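Local coordinates for SusD superfamily protein (Bacteroides thetaiotaomicron VPI-5482, PDB 3HDX), which probably binds polysaccharide at the outer membrane as a SusD-family protein of carbohydrate metabolism, at residues L369-L374 / T381-Y386; L412-F417 / V435-L440; L203-A208 / E364-L369. All blocks are in the same frame, centred on the assembly; numbering follows the deposited sequence.

Contact 1 (L369-L374 / T381-Y386); sequences LRAEAL and TEAVSY
Tyr386 OH lies over the middle of the Arg370 guanidinium, 3.1 Å from Arg370 CZ, with the ring and guanidinium planes only 21° apart. The approach is through the face, so the N-H groups point past the hydroxyl and no hydrogen bond forms; Arg370 NE instead makes a salt bridge with Glu217 of helix 213-226. Arg370 runs extended from CG to NE, which lays its chain across the phenol: CD stands 3.8 Å from the centroid of the Tyr386 ring, nearly on the ring normal, in a CH-pi contact. Leu374 CD1 reaches the same ring obliquely, 3.5 Å from Tyr386 CE2. The two segments belong to an antiparallel helical hairpin, helix 363-376 followed by helix 380-391, in a family related to TPR repeats; their axes run at 170° and approach to 8.0 Å. Alanines permit this closeness. Ala371 and Ala383 lie level with each other, their CA atoms 4.2 Å apart, and Ala383 CB comes to 3.4 Å from the backbone Ala371 O. On one side of this pair Leu374 CB packs on Ala383 CB at 3.9 Å; on the other, Ala371 CB meets Tyr386 CB at 4.1 Å.

Contact 2 (L412-F417 / V435-L440); sequences LIAEIF and VRRQKL. With EDO (1,2-ethanediol), chain D.
CH-pi packing on one ring leads this contact: the Phe417 ring lies flat against the start of the Arg437 side chain, with Arg437 CB 3.5 Å from the centroid of the Phe417 ring and 7° off its normal. Arg437 CG continues over the rim, 3.6 Å from Phe417 CD2, because CG is anti to the backbone N (chi1 -179°) and the extended chain is carried back towards helix 409-423. Arg436 NH2 approaches the ring obliquely, 3.7 Å from Phe417 CE1, while its NE is held in a salt bridge by Glu372.

The aliphatic contacts centre on Leu440 CD1, which sits at the edge of the Phe417 ring, 4.2 Å from CE2, and also meets Ile413 CG2 at 4.1 Å. The Ile413 and Leu440 side chains cross at about a right angle.

Polar links are indirect. One water donates to Ala414 O at 2.7 Å. The same water accepts from Arg437 NE at 2.8 Å, joining a helix carbonyl to the guanidinium; Arg437 NH2 is engaged by Asp443 in a salt bridge. Away from the interface, Lys439 NZ donates to both hydroxyls of a 1,2-ethanediol, probably from the crystallisation liquor.

With local axes 177° apart in direction and 10.5 Å at closest approach, helices 409-423 and 430-441 form an antiparallel pair, spaced by large side chains, in the helical scaffold of a SusD-family protein.

Contact 3 (L203-A208 / E364-L369); sequences LAHICA and EDITLL
A buried histidine-carboxylate pair joins two helices of the SusD-type helical core here, helix 196-209 and helix 363-376, whose segments are separated by more than 150 residues of chain. His205 NE2 donates to Asp365 OD2 at 2.7 Å, with an N-H...O angle of 158°. The bond uses the syn lone pair of OD2, and ring and carboxylate lie within 5° of coplanarity, so the imidazole meets the acid edge-on. CG of Asp365 swings opposite its own backbone nitrogen, which sends the carboxylate across to the histidine. Its oxygens have further partners: OD2 is hydrogen-bonded to Thr361 OG1, and OD1 forms a salt bridge with Arg420. These bonds would restrict rotation of the carboxylate and probably favour its charged form.

Leu369 carries most of the apolar packing. Its CD2 stands over one face of the imidazole, 3.8 Å from the centroid of the His205 ring, in a CH-pi contact. The same methyl touches Ala204 CB at 3.8 Å, while the other branch, CD1, packs on Ala208 CB at 3.7 Å. The two alanines, one helical turn apart, thus receive the two methyls of one leucine.

The local axes cross at 38° and remain 11.3 Å apart at their closest. Trp429 stacks on His205, helix 213-226 touches both Ala204 and Leu369 through Ser220, and Arg420 brings in helix 409-423; Thr361 lies at the end of strand 358-361, just before helix 363-376.

How the contacts relate
Helix 363-376 is common to contacts 1 and 3, which share Leu369 and have centres about 11 Å apart. Contact 2 lies about 12 Å from contact 1 and 13 Å from contact 3, centre to centre. Along the chain the order is contact 3, contact 1, contact 2: a long-range pairing with helix 196-209, then two antiparallel helix pairs in series. Besides the Glu372-Arg436 bridge, contacts 1 and 2 meet where Val384 CG2 packs on Leu412 CD2 and Ala371 on Ile416; Arg436 also touches Leu369 between contacts 2 and 3. Helix 363-376 therefore packs on both the helices that follow it and the earlier helix 196-209.

Contact 1 (L369-L374 / T381-Y386)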
ATOM      1  N   LEU A 369      -4.202   5.070 -11.664  1.00 11.45           N
ATOM      2  CA  LEU A 369      -3.036   5.978 -11.528  1.00 10.81           C
ATOM      3  C   LEU A 369      -2.672   6.517 -12.893  1.00 11.50           C
ATOM      4  O   LEU A 369      -2.328   7.696 -13.037  1.00 11.62           O
ATOM      5  CB  LEU A 369      -1.860   5.244 -10.840  1.00 10.69           C
ATOM      6  CG  LEU A 369      -0.703   6.184 -10.483  1.00 10.26           C
ATOM      7  CD1 LEU A 369      -1.107   7.198  -9.367  1.00 13.40           C
ATOM      8  CD2 LEU A 369       0.547   5.337 -10.089  1.00 11.10           C
ATOM      9  N   ARG A 370      -2.662   5.633 -13.882  1.00 12.10           N
ATOM     10  CA  ARG A 370      -2.390   6.048 -15.253  1.00 11.89           C
ATOM     11  C   ARG A 370      -3.396   7.120 -15.722  1.00 11.32           C
ATOM     12  O   ARG A 370      -2.991   8.078 -16.371  1.00 11.75           O
ATOM     13  CB  ARG A 370      -2.362   4.849 -16.209  1.00 12.56           C
ATOM     14  CG  ARG A 370      -1.802   5.226 -17.547  1.00 14.25           C
ATOM     15  CD  ARG A 370      -1.788   4.054 -18.448  1.00 15.09           C
ATOM     16  NE  ARG A 370      -1.111   4.337 -19.694  1.00 14.55           N
ATOM     17  CZ  ARG A 370      -0.899   3.401 -20.613  1.00 15.24           C
ATOM     18  NH1 ARG A 370      -1.266   2.117 -20.403  1.00 15.73           N
ATOM     19  NH2 ARG A 370      -0.249   3.746 -21.718  1.00 15.62           N
ATOM     20  N   ALA A 371      -4.681   6.907 -15.437  1.00 11.17           N
ATOM     21  CA  ALA A 371      -5.722   7.911 -15.748  1.00 11.42           C
ATOM     22  C   ALA A 371      -5.430   9.261 -15.080  1.00 12.10           C
ATOM     23  O   ALA A 371      -5.464  10.308 -15.722  1.00 11.55           O
ATOM     24  CB  ALA A 371      -7.114   7.378 -15.411  1.00 12.22           C
ATOM     25  N   GLU A 372      -5.117   9.230 -13.792  1.00 11.17           N
ATOM     26  CA  GLU A 372      -4.741  10.420 -13.048  1.00 11.43           C
ATOM     27  C   GLU A 372      -3.561  11.134 -13.730  1.00 12.38           C
ATOM     28  O   GLU A 372      -3.621  12.354 -13.947  1.00 12.62           O
ATOM     29  CB  GLU A 372      -4.392  10.002 -11.615  1.00 10.85           C
ATOM     30  CG  GLU A 372      -3.732  11.016 -10.688  1.00 11.99           C
ATOM     31  CD  GLU A 372      -3.333  10.406  -9.344  1.00 11.93           C
ATOM     32  OE1 GLU A 372      -3.896   9.343  -8.938  1.00 11.98           O
ATOM     33  OE2 GLU A 372      -2.467  11.016  -8.690  1.00 12.53           O
ATOM     34  N   ALA A 373      -2.516  10.368 -14.069  1.00 11.29           N
ATOM     35  CA  ALA A 373      -1.311  10.913 -14.695  1.00 11.66           C
ATOM     36  C   ALA A 373      -1.608  11.556 -16.057  1.00 12.26           C
ATOM     37  O   ALA A 373      -1.160  12.651 -16.345  1.00 12.46           O
ATOM     38  CB  ALA A 373      -0.212   9.835 -14.815  1.00 12.56           C
ATOM     39  N   LEU A 374      -2.439  10.889 -16.846  1.00 11.89           N
ATOM     40  CA  LEU A 374      -2.793  11.382 -18.179  1.00 12.53           C
ATOM     41  C   LEU A 374      -3.561  12.705 -18.065  1.00 13.28           C
ATOM     42  O   LEU A 374      -3.274  13.653 -18.791  1.00 13.34           O
ATOM     43  CB  LEU A 374      -3.562  10.336 -18.984  1.00 11.66           C
ATOM     44  CG  LEU A 374      -2.695   9.193 -19.496  1.00 13.17           C
ATOM     45  CD1 LEU A 374      -3.544   8.008 -19.925  1.00 13.34           C
ATOM     46  CD2 LEU A 374      -1.785   9.676 -20.650  1.00 13.21           C
ATOM     47  N   THR A 381      -8.560  12.953 -22.701  1.00 21.13           N
ATOM     48  CA  THR A 381      -9.262  12.048 -23.586  0.50 21.29           C
ATOM     49  C   THR A 381      -8.694  10.629 -23.466  1.00 20.34           C
ATOM     50  O   THR A 381      -9.418   9.669 -23.428  1.00 21.90           O
ATOM     51  CB  THR A 381      -9.227  12.572 -25.057  0.50 22.61           C
ATOM     52  OG1 THR A 381      -9.537  13.984 -25.070  0.50 22.69           O
ATOM     53  CG2 THR A 381     -10.204  11.809 -25.884  0.50 23.54           C
ATOM     54  N   GLU A 382      -7.368  10.525 -23.366  1.00 19.77           N
ATOM     55  CA  GLU A 382      -6.736   9.225 -23.185  1.00 19.48           C
ATOM     56  C   GLU A 382      -7.012   8.616 -21.792  1.00 17.59           C
ATOM     57  O   GLU A 382      -7.118   7.399 -21.656  1.00 19.15           O
ATOM     58  CB  GLU A 382      -5.232   9.355 -23.422  1.00 19.89           C
ATOM     59  CG  GLU A 382      -4.858   9.786 -24.854  1.00 23.39           C
ATOM     60  CD  GLU A 382      -3.402  10.159 -24.955  1.00 24.62           C
ATOM     61  OE1 GLU A 382      -2.620   9.235 -24.687  1.00 27.53           O
ATOM     62  OE2 GLU A 382      -3.058  11.340 -25.218  1.00 26.48           O
ATOM     63  N   ALA A 383      -7.160   9.458 -20.763  1.00 15.48           N
ATOM     64  CA  ALA A 383      -7.431   8.978 -19.416  1.00 13.20           C
ATOM     65  C   ALA A 383      -8.749   8.216 -19.321  1.00 14.19           C
ATOM     66  O   ALA A 383      -8.873   7.238 -18.557  1.00 14.50           O
ATOM     67  CB  ALA A 383      -7.446  10.159 -18.436  1.00 13.46           C
ATOM     68  N   VAL A 384      -9.735   8.662 -20.108  1.00 14.30           N
ATOM     69  CA  VAL A 384     -11.085   8.093 -20.047  1.00 15.07           C
ATOM     70  C   VAL A 384     -11.095   6.614 -20.342  1.00 15.12           C
ATOM     71  O   VAL A 384     -11.803   5.868 -19.655  1.00 14.76           O
ATOM     72  CB  VAL A 384     -12.086   8.881 -20.971  1.00 16.64           C
ATOM     73  CG1 VAL A 384     -13.421   8.152 -21.103  1.00 16.98           C
ATOM     74  CG2 VAL A 384     -12.294  10.315 -20.449  1.00 17.47           C
ATOM     75  N   SER A 385     -10.300   6.162 -21.328  1.00 15.72           N
ATOM     76  CA  SER A 385     -10.298   4.722 -21.638  0.50 16.13           C
ATOM     77  C   SER A 385      -9.855   3.883 -20.431  1.00 14.85           C
ATOM     78  O   SER A 385     -10.438   2.859 -20.167  1.00 15.05           O
ATOM     79  CB  SER A 385      -9.443   4.378 -22.854  0.50 17.89           C
ATOM     80  OG  SER A 385      -8.087   4.596 -22.591  0.50 19.15           O
ATOM     81  N   TYR A 386      -8.887   4.371 -19.662  1.00 14.07           N
ATOM     82  CA  TYR A 386      -8.387   3.650 -18.473  1.00 12.69           C
ATOM     83  C   TYR A 386      -9.426   3.653 -17.336  1.00 11.66           C
ATOM     84  O   TYR A 386      -9.631   2.646 -16.686  1.00 14.09           O
ATOM     85  CB  TYR A 386      -7.020   4.193 -18.049  1.00 12.68           C
ATOM     86  CG  TYR A 386      -6.038   3.970 -19.180  1.00 13.41           C
ATOM     87  CD1 TYR A 386      -5.622   2.692 -19.501  1.00 15.09           C
ATOM     88  CD2 TYR A 386      -5.559   5.039 -19.937  1.00 14.86           C
ATOM     89  CE1 TYR A 386      -4.739   2.455 -20.598  1.00 16.55           C
ATOM     90  CE2 TYR A 386      -4.701   4.839 -20.990  1.00 15.95           C
ATOM     91  CZ  TYR A 386      -4.291   3.547 -21.323  1.00 15.59           C
ATOM     92  OH  TYR A 386      -3.451   3.409 -22.418  1.00 21.21           O
TER

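Contact 2 (L412-F417 / V435-L440)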
ATOM      1  N   LEU A 412     -13.017  15.454 -14.616  1.00 13.20           N
ATOM      2  CA  LEU A 412     -12.544  14.083 -14.843  1.00 13.25           C
ATOM      3  C   LEU A 412     -11.574  13.642 -13.743  1.00 12.58           C
ATOM      4  O   LEU A 412     -11.673  12.520 -13.246  1.00 12.63           O
ATOM      5  CB  LEU A 412     -11.941  13.948 -16.254  1.00 13.31           C
ATOM      6  CG  LEU A 412     -11.349  12.560 -16.598  1.00 13.56           C
ATOM      7  CD1 LEU A 412     -12.450  11.504 -16.425  1.00 13.73           C
ATOM      8  CD2 LEU A 412     -10.790  12.509 -18.031  1.00 14.58           C
ATOM      9  N   ILE A 413     -10.649  14.517 -13.353  1.00 12.14           N
ATOM     10  CA  ILE A 413      -9.735  14.192 -12.221  1.00 12.17           C
ATOM     11  C   ILE A 413     -10.538  13.853 -10.967  1.00 13.19           C
ATOM     12  O   ILE A 413     -10.303  12.809 -10.359  1.00 11.69           O
ATOM     13  CB  ILE A 413      -8.722  15.330 -11.928  1.00 13.37           C
ATOM     14  CG1 ILE A 413      -7.706  15.443 -13.052  1.00 13.00           C
ATOM     15  CG2 ILE A 413      -8.017  15.122 -10.536  1.00 13.29           C
ATOM     16  CD1 ILE A 413      -6.941  16.789 -13.032  1.00 11.86           C
ATOM     17  N   ALA A 414     -11.544  14.657 -10.657  1.00 13.77           N
ATOM     18  CA  ALA A 414     -12.345  14.419  -9.442  1.00 12.54           C
ATOM     19  C   ALA A 414     -13.012  13.020  -9.544  1.00 11.40           C
ATOM     20  O   ALA A 414     -13.016  12.254  -8.577  1.00 13.01           O
ATOM     21  CB  ALA A 414     -13.364  15.546  -9.198  1.00 14.90           C
ATOM     22  N   GLU A 415     -13.538  12.690 -10.718  1.00 12.72           N
ATOM     23  CA  GLU A 415     -14.197  11.392 -10.907  1.00 11.55           C
ATOM     24  C   GLU A 415     -13.243  10.184 -10.816  1.00 11.51           C
ATOM     25  O   GLU A 415     -13.601   9.157 -10.239  1.00 11.72           O
ATOM     26  CB  GLU A 415     -15.048  11.346 -12.178  1.00 13.47           C
ATOM     27  CG  GLU A 415     -15.827  10.056 -12.367  1.00 13.17           C
ATOM     28  CD  GLU A 415     -16.785   9.728 -11.240  1.00 14.02           C
ATOM     29  OE1 GLU A 415     -17.223  10.639 -10.479  1.00 14.52           O
ATOM     30  OE2 GLU A 415     -17.096   8.528 -11.124  1.00 14.61           O
ATOM     31  N   ILE A 416     -12.040  10.333 -11.352  1.00 10.56           N
ATOM     32  CA  ILE A 416     -11.002   9.300 -11.208  1.00 11.67           C
ATOM     33  C   ILE A 416     -10.743   9.050  -9.714  1.00 11.74           C
ATOM     34  O   ILE A 416     -10.663   7.882  -9.293  1.00 11.45           O
ATOM     35  CB  ILE A 416      -9.697   9.676 -11.912  1.00 11.36           C
ATOM     36  CG1 ILE A 416      -9.902   9.699 -13.448  1.00 11.17           C
ATOM     37  CG2 ILE A 416      -8.564   8.684 -11.571  1.00 12.67           C
ATOM     38  CD1 ILE A 416      -8.855  10.405 -14.250  1.00 11.38           C
ATOM     39  N   PHE A 417     -10.630  10.132  -8.922  1.00 11.08           N
ATOM     40  CA  PHE A 417     -10.481   9.947  -7.464  1.00 10.81           C
ATOM     41  C   PHE A 417     -11.709   9.321  -6.781  1.00 10.93           C
ATOM     42  O   PHE A 417     -11.537   8.557  -5.851  1.00 11.80           O
ATOM     43  CB  PHE A 417      -9.989  11.211  -6.791  1.00 10.78           C
ATOM     44  CG  PHE A 417      -8.534  11.408  -6.994  1.00 11.03           C
ATOM     45  CD1 PHE A 417      -7.622  10.659  -6.249  1.00 11.15           C
ATOM     46  CD2 PHE A 417      -8.039  12.288  -7.952  1.00 10.42           C
ATOM     47  CE1 PHE A 417      -6.248  10.818  -6.437  1.00 11.26           C
ATOM     48  CE2 PHE A 417      -6.691  12.430  -8.129  1.00 11.28           C
ATOM     49  CZ  PHE A 417      -5.791  11.693  -7.399  1.00 10.61           C
ATOM     50  N   VAL A 435      -4.597  13.585  -0.695  1.00 11.13           N
ATOM     51  CA  VAL A 435      -3.480  14.542  -0.830  1.00 10.44           C
ATOM     52  C   VAL A 435      -3.118  14.734  -2.320  1.00 10.15           C
ATOM     53  O   VAL A 435      -3.034  15.860  -2.800  1.00 11.57           O
ATOM     54  CB  VAL A 435      -2.252  14.123   0.028  1.00 10.91           C
ATOM     55  CG1 VAL A 435      -1.042  15.041  -0.247  1.00 11.48           C
ATOM     56  CG2 VAL A 435      -2.595  14.080   1.554  1.00 12.16           C
ATOM     57  N   ARG A 436      -2.927  13.638  -3.071  1.00 10.09           N
ATOM     58  CA  ARG A 436      -2.589  13.801  -4.511  1.00 10.07           C
ATOM     59  C   ARG A 436      -3.727  14.529  -5.240  1.00 10.11           C
ATOM     60  O   ARG A 436      -3.486  15.384  -6.078  1.00 11.18           O
ATOM     61  CB  ARG A 436      -2.320  12.461  -5.192  1.00 10.48           C
ATOM     62  CG  ARG A 436      -1.123  11.715  -4.633  1.00 10.53           C
ATOM     63  CD  ARG A 436      -0.543  10.701  -5.617  1.00 11.37           C
ATOM     64  NE  ARG A 436      -1.599   9.935  -6.255  1.00 11.85           N
ATOM     65  CZ  ARG A 436      -2.334   9.005  -5.636  1.00 11.75           C
ATOM     66  NH1 ARG A 436      -2.053   8.592  -4.387  1.00 12.33           N
ATOM     67  NH2 ARG A 436      -3.364   8.468  -6.295  1.00 12.09           N
ATOM     68  N   ARG A 437      -4.967  14.153  -4.933  1.00 10.71           N
ATOM     69  CA  ARG A 437      -6.133  14.840  -5.496  1.00 11.01           C
ATOM     70  C   ARG A 437      -6.116  16.331  -5.193  1.00 11.47           C
ATOM     71  O   ARG A 437      -6.322  17.134  -6.104  1.00 11.91           O
ATOM     72  CB  ARG A 437      -7.423  14.241  -4.934  1.00 11.47           C
ATOM     73  CG  ARG A 437      -8.718  14.868  -5.465  1.00 11.31           C
ATOM     74  CD  ARG A 437      -9.908  14.594  -4.590  1.00 10.72           C
ATOM     75  NE  ARG A 437     -11.070  15.349  -5.071  1.00 12.28           N
ATOM     76  CZ  ARG A 437     -11.234  16.653  -4.923  1.00 11.63           C
ATOM     77  NH1 ARG A 437     -10.349  17.383  -4.242  1.00 11.90           N
ATOM     78  NH2 ARG A 437     -12.317  17.244  -5.421  1.00 13.75           N
ATOM     79  N   GLN A 438      -5.806  16.695  -3.951  1.00 11.17           N
ATOM     80  CA  GLN A 438      -5.825  18.104  -3.604  1.00 11.65           C
ATOM     81  C   GLN A 438      -4.776  18.904  -4.374  1.00 10.53           C
ATOM     82  O   GLN A 438      -5.019  20.031  -4.806  1.00 11.99           O
ATOM     83  CB  GLN A 438      -5.653  18.301  -2.107  1.00 11.00           C
ATOM     84  CG  GLN A 438      -5.833  19.777  -1.695  1.00 10.67           C
ATOM     85  CD  GLN A 438      -7.160  20.411  -2.159  1.00 13.21           C
ATOM     86  OE1 GLN A 438      -7.165  21.580  -2.581  1.00 14.11           O
ATOM     87  NE2 GLN A 438      -8.287  19.665  -2.048  1.00 11.83           N
ATOM     88  N   LYS A 439      -3.614  18.306  -4.559  1.00 12.05           N
ATOM     89  CA  LYS A 439      -2.538  18.960  -5.301  1.00 12.37           C
ATOM     90  C   LYS A 439      -2.897  19.265  -6.736  1.00 12.18           C
ATOM     91  O   LYS A 439      -2.446  20.274  -7.290  1.00 14.54           O
ATOM     92  CB  LYS A 439      -1.244  18.150  -5.189  1.00 12.16           C
ATOM     93  CG  LYS A 439      -0.656  18.130  -3.725  1.00 13.55           C
ATOM     94  CD  LYS A 439       0.418  17.059  -3.510  1.00 15.05           C
ATOM     95  CE  LYS A 439       1.678  17.332  -4.321  1.00 15.03           C
ATOM     96  NZ  LYS A 439       2.630  16.168  -4.199  1.00 14.25           N
ATOM     97  N   LEU A 440      -3.719  18.403  -7.335  1.00 11.57           N
ATOM     98  CA  LEU A 440      -4.205  18.615  -8.704  1.00 13.15           C
ATOM     99  C   LEU A 440      -5.430  19.527  -8.771  1.00 13.45           C
ATOM    100  O   LEU A 440      -5.481  20.397  -9.625  1.00 16.44           O
ATOM    101  CB  LEU A 440      -4.597  17.292  -9.376  1.00 13.38           C
ATOM    102  CG  LEU A 440      -3.465  16.379  -9.843  1.00 13.41           C
ATOM    103  CD1 LEU A 440      -3.944  14.905 -10.084  1.00 14.17           C
ATOM    104  CD2 LEU A 440      -2.769  16.956 -11.042  1.00 14.82           C
TER
HETATM  105  C1  EDO D 603       3.229  15.251  -0.547  1.00 24.10           C
HETATM  106  O1  EDO D 603       2.493  14.853  -1.718  1.00 22.56           O
HETATM  107  C2  EDO D 603       3.018  16.741  -0.357  1.00 24.56           C
HETATM  108  O2  EDO D 603       3.449  17.443  -1.539  1.00 25.13           O
HETATM  109  O   HOH W   1     -12.916  13.466  -6.121  1.00 13.88           O

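Contact 3 (L203-A208 / E364-L369)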
ATOM      1  N   LEU A 203       7.979   2.815  -8.050  1.00 10.43           N
ATOM      2  CA  LEU A 203       8.427   3.972  -8.869  1.00 10.67           C
ATOM      3  C   LEU A 203       7.256   4.820  -9.329  1.00  9.66           C
ATOM      4  O   LEU A 203       7.277   6.038  -9.187  1.00 11.52           O
ATOM      5  CB  LEU A 203       9.263   3.537 -10.089  1.00 11.97           C
ATOM      6  CG  LEU A 203      10.704   3.117  -9.801  1.00 12.55           C
ATOM      7  CD1 LEU A 203      11.275   2.529 -11.081  1.00 13.62           C
ATOM      8  CD2 LEU A 203      11.522   4.330  -9.390  1.00 12.09           C
ATOM      9  N   ALA A 204       6.231   4.167  -9.875  1.00 10.25           N
ATOM     10  CA  ALA A 204       5.063   4.902 -10.362  1.00 10.24           C
ATOM     11  C   ALA A 204       4.444   5.772  -9.259  1.00  9.85           C
ATOM     12  O   ALA A 204       4.120   6.928  -9.478  1.00 10.73           O
ATOM     13  CB  ALA A 204       3.993   3.937 -10.952  1.00 10.85           C
ATOM     14  N   HIS A 205       4.273   5.167  -8.093  1.00  9.44           N
ATOM     15  CA  HIS A 205       3.702   5.878  -6.953  1.00  9.31           C
ATOM     16  C   HIS A 205       4.606   6.956  -6.360  1.00 10.50           C
ATOM     17  O   HIS A 205       4.098   7.977  -5.884  1.00 11.78           O
ATOM     18  CB  HIS A 205       3.130   4.906  -5.923  1.00 10.58           C
ATOM     19  CG  HIS A 205       1.757   4.441  -6.271  1.00 11.00           C
ATOM     20  ND1 HIS A 205       0.683   5.310  -6.264  1.00 11.56           N
ATOM     21  CD2 HIS A 205       1.265   3.218  -6.601  1.00 12.82           C
ATOM     22  CE1 HIS A 205      -0.408   4.640  -6.598  1.00 12.87           C
ATOM     23  NE2 HIS A 205      -0.083   3.375  -6.825  1.00 12.36           N
ATOM     24  N   ILE A 206       5.921   6.714  -6.280  1.00 10.36           N
ATOM     25  CA  ILE A 206       6.836   7.759  -5.820  1.00 10.59           C
ATOM     26  C   ILE A 206       6.679   8.958  -6.760  1.00 10.68           C
ATOM     27  O   ILE A 206       6.508  10.100  -6.314  1.00 11.34           O
ATOM     28  CB  ILE A 206       8.315   7.323  -5.855  1.00 10.65           C
ATOM     29  CG1 ILE A 206       8.593   6.266  -4.775  1.00 12.14           C
ATOM     30  CG2 ILE A 206       9.240   8.546  -5.668  1.00 11.02           C
ATOM     31  CD1 ILE A 206       9.926   5.458  -4.954  1.00 11.56           C
ATOM     32  N   CYS A 207       6.710   8.680  -8.062  1.00 10.84           N
ATOM     33  CA  CYS A 207       6.598   9.766  -9.044  1.00 11.50           C
ATOM     34  C   CYS A 207       5.285  10.524  -8.915  1.00 10.34           C
ATOM     35  O   CYS A 207       5.271  11.751  -8.934  1.00 11.40           O
ATOM     36  CB  CYS A 207       6.838   9.252 -10.472  1.00 12.00           C
ATOM     37  SG  CYS A 207       8.524   8.641 -10.735  1.00 14.27           S
ATOM     38  N   ALA A 208       4.173   9.813  -8.792  1.00 11.03           N
ATOM     39  CA  ALA A 208       2.896  10.493  -8.629  1.00 10.61           C
ATOM     40  C   ALA A 208       2.857  11.353  -7.345  1.00 11.14           C
ATOM     41  O   ALA A 208       2.342  12.466  -7.363  1.00 11.11           O
ATOM     42  CB  ALA A 208       1.719   9.470  -8.600  1.00 11.63           C
ATOM     43  N   GLU A 364      -5.923  -2.580 -10.964  1.00 11.50           N
ATOM     44  CA  GLU A 364      -6.935  -1.505 -10.946  1.00 10.82           C
ATOM     45  C   GLU A 364      -6.333  -0.191 -10.412  1.00 10.79           C
ATOM     46  O   GLU A 364      -6.660   0.906 -10.892  1.00 12.35           O
ATOM     47  CB  GLU A 364      -8.183  -1.895 -10.132  1.00 11.47           C
ATOM     48  CG  GLU A 364      -9.039  -3.030 -10.738  1.00 12.08           C
ATOM     49  CD  GLU A 364      -8.511  -4.434 -10.544  1.00 12.06           C
ATOM     50  OE1 GLU A 364      -7.426  -4.618  -9.918  1.00 12.15           O
ATOM     51  OE2 GLU A 364      -9.214  -5.357 -10.992  1.00 12.98           O
ATOM     52  N   ASP A 365      -5.501  -0.309  -9.382  1.00 10.83           N
ATOM     53  CA  ASP A 365      -4.785   0.853  -8.821  1.00 10.91           C
ATOM     54  C   ASP A 365      -3.921   1.521  -9.902  1.00 10.22           C
ATOM     55  O   ASP A 365      -4.035   2.719 -10.148  1.00 11.60           O
ATOM     56  CB  ASP A 365      -3.943   0.472  -7.616  1.00 10.19           C
ATOM     57  CG  ASP A 365      -2.984   1.583  -7.195  1.00 11.87           C
ATOM     58  OD1 ASP A 365      -3.422   2.758  -7.125  1.00 14.33           O
ATOM     59  OD2 ASP A 365      -1.782   1.278  -6.960  1.00 13.96           O
ATOM     60  N   ILE A 366      -3.074   0.709 -10.537  1.00 11.58           N
ATOM     61  CA  ILE A 366      -2.140   1.214 -11.532  1.00 10.04           C
ATOM     62  C   ILE A 366      -2.864   1.805 -12.760  1.00  9.90           C
ATOM     63  O   ILE A 366      -2.435   2.812 -13.309  1.00 11.10           O
ATOM     64  CB  ILE A 366      -1.115   0.134 -11.939  1.00 11.76           C
ATOM     65  CG1 ILE A 366      -0.273  -0.313 -10.714  1.00 12.56           C
ATOM     66  CG2 ILE A 366      -0.196   0.621 -13.062  1.00 12.19           C
ATOM     67  CD1 ILE A 366       0.509   0.749  -9.991  1.00 13.71           C
ATOM     68  N   THR A 367      -3.994   1.201 -13.138  1.00 11.20           N
ATOM     69  CA  THR A 367      -4.811   1.686 -14.242  1.00 10.88           C
ATOM     70  C   THR A 367      -5.435   3.025 -13.922  1.00 10.97           C
ATOM     71  O   THR A 367      -5.375   3.948 -14.751  1.00 12.38           O
ATOM     72  CB  THR A 367      -5.843   0.627 -14.643  1.00 11.98           C
ATOM     73  OG1 THR A 367      -5.127  -0.565 -15.015  1.00 13.18           O
ATOM     74  CG2 THR A 367      -6.783   1.108 -15.781  1.00 13.05           C
ATOM     75  N   LEU A 368      -5.925   3.174 -12.690  1.00 10.46           N
ATOM     76  CA  LEU A 368      -6.504   4.476 -12.270  1.00 11.69           C
ATOM     77  C   LEU A 368      -5.390   5.503 -12.101  1.00 11.13           C
ATOM     78  O   LEU A 368      -5.587   6.674 -12.404  1.00 11.05           O
ATOM     79  CB  LEU A 368      -7.390   4.357 -11.002  1.00 10.87           C
ATOM     80  CG  LEU A 368      -8.673   3.553 -11.203  1.00 11.67           C
ATOM     81  CD1 LEU A 368      -9.332   3.163  -9.840  1.00 12.70           C
ATOM     82  CD2 LEU A 368      -9.671   4.301 -12.144  1.00 13.39           C
ATOM     83  N   LEU A 369      -4.202   5.070 -11.664  1.00 11.45           N
ATOM     84  CA  LEU A 369      -3.036   5.978 -11.528  1.00 10.81           C
ATOM     85  C   LEU A 369      -2.672   6.517 -12.893  1.00 11.50           C
ATOM     86  O   LEU A 369      -2.328   7.696 -13.037  1.00 11.62           O
ATOM     87  CB  LEU A 369      -1.860   5.244 -10.840  1.00 10.69           C
ATOM     88  CG  LEU A 369      -0.703   6.184 -10.483  1.00 10.26           C
ATOM     89  CD1 LEU A 369      -1.107   7.198  -9.367  1.00 13.40           C
ATOM     90  CD2 LEU A 369       0.547   5.337 -10.089  1.00 11.10           C
TER